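Local coordinates for takeout-like protein 1 (Epiphyas postvittana, PDB 4G0S) that probably binds and carries small hydrophobic ligands in an internal tunnel, occupied here by fatty acid, at residues A[88-93]-A[117-122]; A[153-158]-A[180-185]; A[29-34]-A[206-211]. One frame throughout, in Å; residues are numbered along the deposited sequence.

Contact 1 comes first along the chain and contact 2 follows it, and both fall between the two segments that contact 3 joins, the loop 29-34 and the late helix 191-211. Contacts 1 and 2 are neighbours, their centres about 11 Å apart, and share the curled antiparallel sheet: strand 113-133 pairs with strand 82-100 in contact 1 and with strand 155-160, which carries contact 2. Contact 3 lies on the opposite side of the chain's centre, its centre about 25 Å from that of contact 1 and about 34 Å from that of contact 2. Contacts 1 and 3 border different bound myristic acids, so the protein holds lipid on both sides of its centre.

Contact 1 of 3, residues A[88-93]-A[117-122]; sequences HLDATV and KLKNIH. With MYR (myristic acid), chain D.
Ala91 O is gripped by two groups of the neighbouring strand: it accepts the backbone N-H of Leu118 in a bond of 2.7 Å from N, with an N-H...O angle of 167°, and it also receives a CA-H...O contact from Lys117, whose CA lies 3.5 Å from this oxygen. The reciprocal bond, from Ala91 N to Leu118 O, is weak. Farther along, Ile121 N donates to Leu89 O at 2.9 Å; the return bond from Leu89 N to Ile121 O is longer and bent, and its acceptor also takes a CA-H...O contact from His88. Between these two pairs of backbone bonds the chain turns a corner at Lys119 and Asn120.

Beside this corner, His88 and His122 form an offset stack, their ring planes within 2° of parallel and their centroids 4.3 Å apart. CB of His88 lies over the centre of the His122 ring in a CH-pi contact. The His88 ring is tethered at ND1 by a hydrogen bond to Asp72. From the corner, Asn120 OD1 takes a weak, bent bond from His122 NE2 and reaches His88 CD2 obliquely, while its ND2 is held by Asp154.

On the other face, Leu89 CD2 packs alongside Ile121 CG2. With CG1 anti to the backbone N (chi1 -176°), Ile121 carries CD1 away from Leu89 to C4 of the myristic acid, 3.4 Å distant, and Leu118 CD1 lies 3.3 Å from C6 of the lipid. Polar and imidazole groups on one face and aliphatic groups against the fatty acid on the other make this part of the curled antiparallel sheet that walls the ligand tunnel of the takeout fold.

Contact 2 of 3, residues A[153-158]-A[180-185]; sequences KDNAQF and QNWKQV
A helix start docks here on an edge of the curled sheet: Trp182, in the first turn of helix 182-189, lays its indole against the classic beta bulge at the start of strand 155-160, in which Asp154 and Asn155 both face Lys119. CG of Trp182 stands between the backbone N and carbonyl carbon (chi1 60°), which brings a face of the indole onto the Asn155-Ala156 backbone.

That face receives the backbone of the bulge. CA of Asn155 stands over the six-membered ring, 3.6 Å from its centroid and 10° off the normal, in a CH-pi contact, and the backbone N of Ala156 lies over the same face. The Asn155 side chain crosses the indole at about a right angle; its ND2 sits 3.5 Å above the plane, toward the rim, with the amide turned 41° from the ring. On the opposite face lies CB of Lys183, so the indole is sandwiched between strand backbone and its own helix. The carbonyl oxygen of Asp154 approaches CZ2 of Trp182 obliquely at 3.1 Å.

Deeper in, Ala156 CB packs on Trp182 CE3 at 3.8 Å. Phe158 meets CB of Trp182 with its ring edge, in plane, while its CZ touches CG1 of Val185 at 3.5 Å, the two side chains running in opposite directions. Leu178 of helix 168-180 touches both Phe158 and Val185, and the Phe158 side chain comes within about 4 Å of a bound myristic acid. Indole outside and phenyl inside, the contact is helix-on-sheet packing beside the lipid, consistent with a wall of the tunnel of a takeout protein.

Contact 3 of 3, residues A[29-34]-A[206-211]; sequences AGLPDH and KHFLAK
His34, Lys211 and Phe208 join a type I beta turn, Leu31 to His34, to the C-terminal end of helix 191-211 in this takeout protein of the juvenile hormone binding protein family. The side chains of His34 and Phe208 run alongside each other in one direction. CB of His34 touches CD1 of Phe208 at 3.7 Å, and CE1 of Phe208 comes over one face of the imidazole, toward its rim. The ring planes are inclined at 47°, with centroids 5.3 Å apart.

Nearer the surface, the aliphatic chain of Lys211 crosses the imidazole at about a right angle. Its end is doubtful: NZ is modelled 2.3 Å from the carbonyl oxygen of Asp33, too close for a sound hydrogen bond. One turn back on the helix, His207 ND1 adds a hydrogen bond to Gly35 O, just beyond the turn.

Phe208 reaches the turn because its CG stands anti to the backbone N (chi1 -175°), which swings the phenyl toward the loop. The Phe208 side chain is about 5 Å, at the nearest atoms, from a bound myristic acid. Val36 touches both Leu31 and Phe208, and these two also meet directly, CD1 of Leu31 lying 3.6 Å from CE1 of Phe208.

Contact 1 of 3, residues A[88-93]-A[117-122]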
loop_
_atom_site.group_PDB
_atom_site.type_symbol
_atom_site.label_atom_id
_atom_site.label_comp_id
_atom_site.label_asym_id
_atom_site.label_seq_id
_atom_site.Cartn_x
_atom_site.Cartn_y
_atom_site.Cartn_z
ATOM N N HIS A 88 9.799 1.685 2.557
ATOM C CA HIS A 88 9.494 0.745 3.640
ATOM C C HIS A 88 8.896 1.456 4.805
ATOM O O HIS A 88 9.026 2.691 4.931
ATOM C CB HIS A 88 10.693 -0.122 4.058
ATOM C CG HIS A 88 11.806 0.623 4.799
ATOM N ND1 HIS A 88 12.749 1.362 4.161
ATOM C CD2 HIS A 88 12.118 0.694 6.161
ATOM C CE1 HIS A 88 13.604 1.878 5.060
ATOM N NE2 HIS A 88 13.218 1.474 6.280
ATOM N N LEU A 89 8.251 0.689 5.694
ATOM C CA LEU A 89 7.459 1.263 6.811
ATOM C C LEU A 89 7.089 0.145 7.754
ATOM O O LEU A 89 7.137 -1.017 7.351
ATOM C CB LEU A 89 6.167 1.918 6.281
ATOM C CG LEU A 89 5.101 1.014 5.564
ATOM C CD1 LEU A 89 3.713 1.622 5.704
ATOM C CD2 LEU A 89 5.384 0.761 4.098
ATOM N N ASP A 90 6.744 0.480 9.002
ATOM C CA ASP A 90 5.991 -0.441 9.830
ATOM C C ASP A 90 4.526 -0.045 9.627
ATOM O O ASP A 90 4.178 1.112 9.831
ATOM C CB ASP A 90 6.297 -0.405 11.348
ATOM C CG ASP A 90 7.641 0.243 11.723
ATOM O OD1 ASP A 90 8.519 0.551 10.870
ATOM O OD2 ASP A 90 7.806 0.437 12.953
ATOM N N ALA A 91 3.681 -1.004 9.248
ATOM C CA ALA A 91 2.258 -0.756 9.073
ATOM C C ALA A 91 1.335 -1.565 9.988
ATOM O O ALA A 91 1.715 -2.610 10.588
ATOM C CB ALA A 91 1.865 -0.958 7.618
ATOM N N THR A 92 0.121 -1.041 10.144
ATOM C CA THR A 92 -0.937 -1.833 10.742
ATOM C C THR A 92 -2.120 -1.949 9.779
ATOM O O THR A 92 -2.396 -1.034 9.072
ATOM C CB THR A 92 -1.352 -1.251 12.103
ATOM O OG1 THR A 92 -0.226 -1.298 12.993
ATOM C CG2 THR A 92 -2.461 -2.092 12.702
ATOM N N VAL A 93 -2.778 -3.095 9.744
ATOM C CA VAL A 93 -3.917 -3.342 8.847
ATOM C C VAL A 93 -5.047 -3.847 9.705
ATOM O O VAL A 93 -4.937 -4.916 10.295
ATOM C CB VAL A 93 -3.622 -4.431 7.770
ATOM C CG1 VAL A 93 -4.874 -4.748 6.934
ATOM C CG2 VAL A 93 -2.456 -4.023 6.900
ATOM N N LYS A 117 0.167 -6.506 12.279
ATOM C CA LYS A 117 1.245 -5.519 12.436
ATOM C C LYS A 117 2.393 -5.962 11.587
ATOM O O LYS A 117 2.943 -7.055 11.802
ATOM C CB LYS A 117 1.746 -5.509 13.876
ATOM C CG LYS A 117 1.109 -4.495 14.761
ATOM C CD LYS A 117 2.134 -4.065 15.812
ATOM C CE LYS A 117 1.527 -3.956 17.208
ATOM N NZ LYS A 117 2.563 -4.058 18.298
ATOM N N LEU A 118 2.775 -5.106 10.646
ATOM C CA LEU A 118 3.879 -5.364 9.739
ATOM C C LEU A 118 5.141 -4.622 10.165
ATOM O O LEU A 118 5.095 -3.437 10.463
ATOM C CB LEU A 118 3.481 -4.991 8.318
ATOM C CG LEU A 118 2.248 -5.754 7.824
ATOM C CD1 LEU A 118 1.910 -5.292 6.418
ATOM C CD2 LEU A 118 2.493 -7.267 7.883
ATOM N N LYS A 119 6.263 -5.332 10.194
ATOM C CA LYS A 119 7.506 -4.775 10.752
ATOM C C LYS A 119 8.539 -4.737 9.637
ATOM O O LYS A 119 8.993 -5.755 9.177
ATOM C CB LYS A 119 7.953 -5.604 11.984
ATOM C CG LYS A 119 9.139 -5.073 12.768
ATOM C CD LYS A 119 8.759 -4.048 13.835
ATOM C CE LYS A 119 10.027 -3.407 14.402
ATOM N NZ LYS A 119 10.570 -2.464 13.377
ATOM N N ASN A 120 8.850 -3.539 9.163
ATOM C CA ASN A 120 9.825 -3.326 8.102
ATOM C C ASN A 120 9.323 -3.914 6.749
ATOM O O ASN A 120 10.008 -4.720 6.123
ATOM C CB ASN A 120 11.185 -3.906 8.535
ATOM C CG ASN A 120 12.319 -3.497 7.640
ATOM O OD1 ASN A 120 12.153 -2.630 6.790
ATOM N ND2 ASN A 120 13.498 -4.128 7.813
ATOM N N ILE A 121 8.122 -3.529 6.318
ATOM C CA ILE A 121 7.676 -3.975 4.986
ATOM C C ILE A 121 8.274 -3.187 3.844
ATOM O O ILE A 121 8.110 -1.963 3.743
ATOM C CB ILE A 121 6.133 -4.185 4.819
ATOM C CG1 ILE A 121 5.823 -4.742 3.409
ATOM C CG2 ILE A 121 5.317 -2.940 5.179
ATOM C CD1 ILE A 121 4.374 -5.176 3.187
ATOM N N HIS A 122 8.955 -3.902 2.956
ATOM C CA HIS A 122 9.580 -3.258 1.813
ATOM C C HIS A 122 8.715 -3.395 0.607
ATOM O O HIS A 122 8.047 -4.416 0.399
ATOM C CB HIS A 122 11.015 -3.764 1.599
ATOM C CG HIS A 122 12.011 -3.145 2.563
ATOM N ND1 HIS A 122 13.030 -2.332 2.154
ATOM C CD2 HIS A 122 12.086 -3.195 3.946
ATOM C CE1 HIS A 122 13.710 -1.905 3.212
ATOM N NE2 HIS A 122 13.143 -2.435 4.316
HETATM C C1 MYR D . 1.202 -2.034 2.412
HETATM O O1 MYR D . 2.140 -2.129 3.228
HETATM O O2 MYR D . 1.044 -0.947 1.800
HETATM C C2 MYR D . 0.270 -3.225 2.141
HETATM C C3 MYR D . 0.225 -4.375 3.175
HETATM C C4 MYR D . 1.018 -5.638 2.818
HETATM C C5 MYR D . 0.333 -6.991 3.104
HETATM C C6 MYR D . 0.741 -7.694 4.410
HETATM C C7 MYR D . 0.867 -9.201 4.255
HETATM C C8 MYR D . 0.682 -9.988 5.546
HETATM C C9 MYR D . -0.213 -11.218 5.350
HETATM C C10 MYR D . -1.691 -10.888 5.513
HETATM C C11 MYR D . -2.615 -11.984 4.985
HETATM C C12 MYR D . -3.874 -12.120 5.821
HETATM C C13 MYR D . -4.075 -13.609 6.157
HETATM C C14 MYR D . -5.132 -13.851 7.211
#

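Contact 2 of 3, residues A[153-158]-A[180-185]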
loop_
_atom_site.group_PDB
_atom_site.type_symbol
_atom_site.label_atom_id
_atom_site.label_comp_id
_atom_site.label_asym_id
_atom_site.label_seq_id
_atom_site.Cartn_x
_atom_site.Cartn_y
_atom_site.Cartn_z
ATOM N N LYS A 153 10.125 -7.872 5.875
ATOM C CA LYS A 153 11.478 -8.295 6.263
ATOM C C LYS A 153 11.688 -8.603 7.749
ATOM O O LYS A 153 12.439 -9.523 8.093
ATOM C CB LYS A 153 12.512 -7.262 5.819
ATOM C CG LYS A 153 13.056 -7.496 4.422
ATOM C CD LYS A 153 14.333 -6.669 4.228
ATOM C CE LYS A 153 14.459 -6.226 2.778
ATOM N NZ LYS A 153 14.487 -7.395 1.828
ATOM N N ASP A 154 11.068 -7.844 8.642
ATOM C CA ASP A 154 11.278 -8.136 10.049
ATOM C C ASP A 154 10.261 -9.068 10.609
ATOM O O ASP A 154 10.625 -10.053 11.199
ATOM C CB ASP A 154 11.354 -6.871 10.902
ATOM C CG ASP A 154 12.682 -6.208 10.782
ATOM O OD1 ASP A 154 13.393 -6.563 9.810
ATOM O OD2 ASP A 154 13.008 -5.356 11.633
ATOM N N ASN A 155 8.981 -8.772 10.432
ATOM C CA ASN A 155 8.014 -9.526 11.180
ATOM C C ASN A 155 6.603 -9.224 10.777
ATOM O O ASN A 155 6.309 -8.153 10.302
ATOM C CB ASN A 155 8.193 -9.162 12.665
ATOM C CG ASN A 155 7.807 -10.283 13.592
ATOM O OD1 ASN A 155 8.208 -10.299 14.751
ATOM N ND2 ASN A 155 7.003 -11.219 13.100
ATOM N N ALA A 156 5.714 -10.173 11.030
ATOM C CA ALA A 156 4.279 -9.976 10.857
ATOM C C ALA A 156 3.557 -10.633 12.045
ATOM O O ALA A 156 3.814 -11.794 12.358
ATOM C CB ALA A 156 3.846 -10.598 9.540
ATOM N N GLN A 157 2.698 -9.886 12.741
ATOM C CA GLN A 157 1.902 -10.457 13.854
ATOM C C GLN A 157 0.426 -10.488 13.474
ATOM O O GLN A 157 -0.031 -9.650 12.706
ATOM C CB GLN A 157 2.117 -9.746 15.199
ATOM C CG GLN A 157 3.530 -9.224 15.380
ATOM C CD GLN A 157 3.935 -9.038 16.840
ATOM O OE1 GLN A 157 3.160 -8.531 17.661
ATOM N NE2 GLN A 157 5.185 -9.416 17.160
ATOM N N PHE A 158 -0.299 -11.463 14.005
ATOM C CA PHE A 158 -1.704 -11.666 13.656
ATOM C C PHE A 158 -2.614 -11.523 14.886
ATOM O O PHE A 158 -2.442 -12.232 15.896
ATOM C CB PHE A 158 -1.882 -13.046 12.998
ATOM C CG PHE A 158 -1.050 -13.226 11.731
ATOM C CD1 PHE A 158 -1.601 -12.981 10.489
ATOM C CD2 PHE A 158 0.302 -13.591 11.802
ATOM C CE1 PHE A 158 -0.842 -13.114 9.339
ATOM C CE2 PHE A 158 1.065 -13.737 10.660
ATOM C CZ PHE A 158 0.494 -13.497 9.433
ATOM N N GLN A 180 4.103 -18.030 14.368
ATOM C CA GLN A 180 5.313 -18.798 14.035
ATOM C C GLN A 180 5.682 -18.859 12.533
ATOM O O GLN A 180 6.832 -18.619 12.171
ATOM C CB GLN A 180 5.243 -20.214 14.645
ATOM C CG GLN A 180 5.310 -20.235 16.170
ATOM C CD GLN A 180 6.713 -20.074 16.706
ATOM O OE1 GLN A 180 7.465 -21.053 16.812
ATOM N NE2 GLN A 180 7.085 -18.829 17.045
ATOM N N ASN A 181 4.742 -19.208 11.659
ATOM C CA ASN A 181 5.026 -19.206 10.214
ATOM C C ASN A 181 4.584 -17.911 9.523
ATOM O O ASN A 181 3.985 -17.937 8.432
ATOM C CB ASN A 181 4.390 -20.417 9.487
ATOM C CG ASN A 181 4.583 -21.735 10.233
ATOM O OD1 ASN A 181 5.477 -22.519 9.920
ATOM N ND2 ASN A 181 3.726 -21.990 11.208
ATOM N N TRP A 182 4.910 -16.779 10.119
ATOM C CA TRP A 182 4.406 -15.493 9.595
ATOM C C TRP A 182 4.865 -15.150 8.222
ATOM O O TRP A 182 4.253 -14.344 7.562
ATOM C CB TRP A 182 4.778 -14.370 10.519
ATOM C CG TRP A 182 6.266 -14.175 10.752
ATOM C CD1 TRP A 182 7.054 -14.698 11.796
ATOM C CD2 TRP A 182 7.193 -13.368 9.939
ATOM N NE1 TRP A 182 8.359 -14.262 11.694
ATOM C CE2 TRP A 182 8.506 -13.458 10.595
ATOM C CE3 TRP A 182 7.060 -12.571 8.799
ATOM C CZ2 TRP A 182 9.620 -12.791 10.093
ATOM C CZ3 TRP A 182 8.195 -11.921 8.302
ATOM C CH2 TRP A 182 9.440 -12.037 8.923
ATOM N N LYS A 183 5.975 -15.727 7.783
ATOM C CA LYS A 183 6.607 -15.271 6.558
ATOM C C LYS A 183 5.972 -16.017 5.355
ATOM O O LYS A 183 5.518 -15.391 4.368
ATOM C CB LYS A 183 8.131 -15.425 6.676
ATOM C CG LYS A 183 8.938 -15.180 5.403
ATOM C CD LYS A 183 9.450 -13.751 5.235
ATOM C CE LYS A 183 10.316 -13.598 3.972
ATOM N NZ LYS A 183 10.462 -12.162 3.558
ATOM N N GLN A 184 5.930 -17.338 5.441
ATOM C CA GLN A 184 5.106 -18.124 4.523
ATOM C C GLN A 184 3.668 -17.612 4.387
ATOM O O GLN A 184 3.119 -17.587 3.281
ATOM C CB GLN A 184 5.012 -19.591 4.953
ATOM C CG GLN A 184 3.980 -20.364 4.134
ATOM C CD GLN A 184 4.173 -21.865 4.221
ATOM O OE1 GLN A 184 4.293 -22.410 5.309
ATOM N NE2 GLN A 184 4.155 -22.540 3.072
ATOM N N VAL A 185 3.053 -17.253 5.506
ATOM C CA VAL A 185 1.681 -16.757 5.472
ATOM C C VAL A 185 1.644 -15.424 4.734
ATOM O O VAL A 185 0.675 -15.166 3.997
ATOM C CB VAL A 185 1.057 -16.575 6.864
ATOM C CG1 VAL A 185 -0.120 -15.618 6.781
ATOM C CG2 VAL A 185 0.582 -17.894 7.419
#

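Contact 3 of 3, residues A[29-34]-A[206-211]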
loop_
_atom_site.group_PDB
_atom_site.type_symbol
_atom_site.label_atom_id
_atom_site.label_comp_id
_atom_site.label_asym_id
_atom_site.label_seq_id
_atom_site.Cartn_x
_atom_site.Cartn_y
_atom_site.Cartn_z
ATOM N N ALA A 29 -1.772 13.531 4.498
ATOM C CA ALA A 29 -2.807 14.228 5.270
ATOM C C ALA A 29 -3.989 14.587 4.358
ATOM O O ALA A 29 -5.039 14.985 4.838
ATOM C CB ALA A 29 -2.244 15.471 5.930
ATOM N N GLY A 30 -3.816 14.446 3.039
ATOM C CA GLY A 30 -4.901 14.672 2.097
ATOM C C GLY A 30 -4.877 16.036 1.446
ATOM O O GLY A 30 -4.579 17.055 2.088
ATOM N N LEU A 31 -5.206 16.074 0.160
ATOM C CA LEU A 31 -5.322 17.342 -0.568
ATOM C C LEU A 31 -6.630 17.325 -1.342
ATOM O O LEU A 31 -6.679 16.815 -2.470
ATOM C CB LEU A 31 -4.141 17.523 -1.520
ATOM C CG LEU A 31 -2.713 17.296 -0.996
ATOM C CD1 LEU A 31 -1.812 16.849 -2.130
ATOM C CD2 LEU A 31 -2.142 18.526 -0.330
ATOM N N PRO A 32 -7.723 17.833 -0.738
ATOM C CA PRO A 32 -9.039 17.645 -1.398
ATOM C C PRO A 32 -9.208 18.236 -2.826
ATOM O O PRO A 32 -9.976 17.686 -3.607
ATOM C CB PRO A 32 -10.034 18.228 -0.391
ATOM C CG PRO A 32 -9.208 19.087 0.525
ATOM C CD PRO A 32 -7.855 18.435 0.597
ATOM N N ASP A 33 -8.484 19.280 -3.218
ATOM C CA ASP A 33 -8.673 19.769 -4.615
ATOM C C ASP A 33 -7.802 19.146 -5.696
ATOM O O ASP A 33 -8.009 19.390 -6.887
ATOM C CB ASP A 33 -8.612 21.271 -4.699
ATOM C CG ASP A 33 -9.597 21.901 -3.780
ATOM O OD1 ASP A 33 -10.792 21.476 -3.789
ATOM O OD2 ASP A 33 -9.138 22.767 -3.029
ATOM N N HIS A 34 -6.839 18.334 -5.272
ATOM C CA HIS A 34 -6.163 17.433 -6.174
ATOM C C HIS A 34 -6.968 16.165 -5.971
ATOM O O HIS A 34 -8.137 16.258 -5.593
ATOM C CB HIS A 34 -4.683 17.438 -5.822
ATOM C CG HIS A 34 -4.138 18.852 -5.672
ATOM N ND1 HIS A 34 -3.594 19.545 -6.712
ATOM C CD2 HIS A 34 -4.193 19.744 -4.603
ATOM C CE1 HIS A 34 -3.267 20.802 -6.305
ATOM N NE2 HIS A 34 -3.617 20.922 -5.018
ATOM N N LYS A 206 -2.014 9.408 -8.962
ATOM C CA LYS A 206 -2.502 9.633 -10.326
ATOM C C LYS A 206 -3.380 10.884 -10.423
ATOM O O LYS A 206 -3.329 11.627 -11.412
ATOM C CB LYS A 206 -3.229 8.362 -10.763
ATOM C CG LYS A 206 -4.173 8.422 -11.942
ATOM C CD LYS A 206 -4.441 6.976 -12.363
ATOM C CE LYS A 206 -5.576 6.898 -13.403
ATOM N NZ LYS A 206 -5.277 7.545 -14.729
ATOM N N HIS A 207 -4.154 11.103 -9.370
ATOM C CA HIS A 207 -5.130 12.177 -9.258
ATOM C C HIS A 207 -4.416 13.475 -9.109
ATOM O O HIS A 207 -4.663 14.465 -9.838
ATOM C CB HIS A 207 -5.941 11.899 -8.019
ATOM C CG HIS A 207 -7.179 11.068 -8.267
ATOM N ND1 HIS A 207 -8.050 10.758 -7.281
ATOM C CD2 HIS A 207 -7.708 10.528 -9.458
ATOM C CE1 HIS A 207 -9.058 10.024 -7.794
ATOM N NE2 HIS A 207 -8.850 9.897 -9.137
ATOM N N PHE A 208 -3.496 13.459 -8.152
ATOM C CA PHE A 208 -2.613 14.576 -7.874
ATOM C C PHE A 208 -2.043 15.100 -9.178
ATOM O O PHE A 208 -2.355 16.198 -9.583
ATOM C CB PHE A 208 -1.492 14.145 -6.923
ATOM C CG PHE A 208 -0.632 15.275 -6.509
ATOM C CD1 PHE A 208 -1.146 16.290 -5.707
ATOM C CD2 PHE A 208 0.669 15.395 -6.994
ATOM C CE1 PHE A 208 -0.367 17.409 -5.358
ATOM C CE2 PHE A 208 1.462 16.495 -6.632
ATOM C CZ PHE A 208 0.930 17.511 -5.818
ATOM N N LEU A 209 -1.267 14.261 -9.857
ATOM C CA LEU A 209 -0.540 14.651 -11.061
ATOM C C LEU A 209 -1.391 14.838 -12.315
ATOM O O LEU A 209 -0.875 15.352 -13.291
ATOM C CB LEU A 209 0.578 13.629 -11.356
ATOM C CG LEU A 209 1.507 13.280 -10.203
ATOM C CD1 LEU A 209 2.089 11.901 -10.418
ATOM C CD2 LEU A 209 2.585 14.351 -9.993
ATOM N N ALA A 210 -2.652 14.382 -12.328
ATOM C CA ALA A 210 -3.560 14.813 -13.374
ATOM C C ALA A 210 -3.939 16.290 -13.151
ATOM O O ALA A 210 -4.211 17.012 -14.127
ATOM C CB ALA A 210 -4.813 13.919 -13.455
ATOM N N LYS A 211 -3.930 16.724 -11.882
ATOM C CA LYS A 211 -4.342 18.059 -11.463
ATOM C C LYS A 211 -3.203 19.132 -11.563
ATOM O O LYS A 211 -3.448 20.252 -11.979
ATOM C CB LYS A 211 -4.895 17.976 -10.022
ATOM C CG LYS A 211 -6.061 18.918 -9.738
ATOM C CD LYS A 211 -5.608 20.343 -9.422
ATOM C CE LYS A 211 -6.768 21.332 -9.420
ATOM N NZ LYS A 211 -8.000 20.777 -8.782
#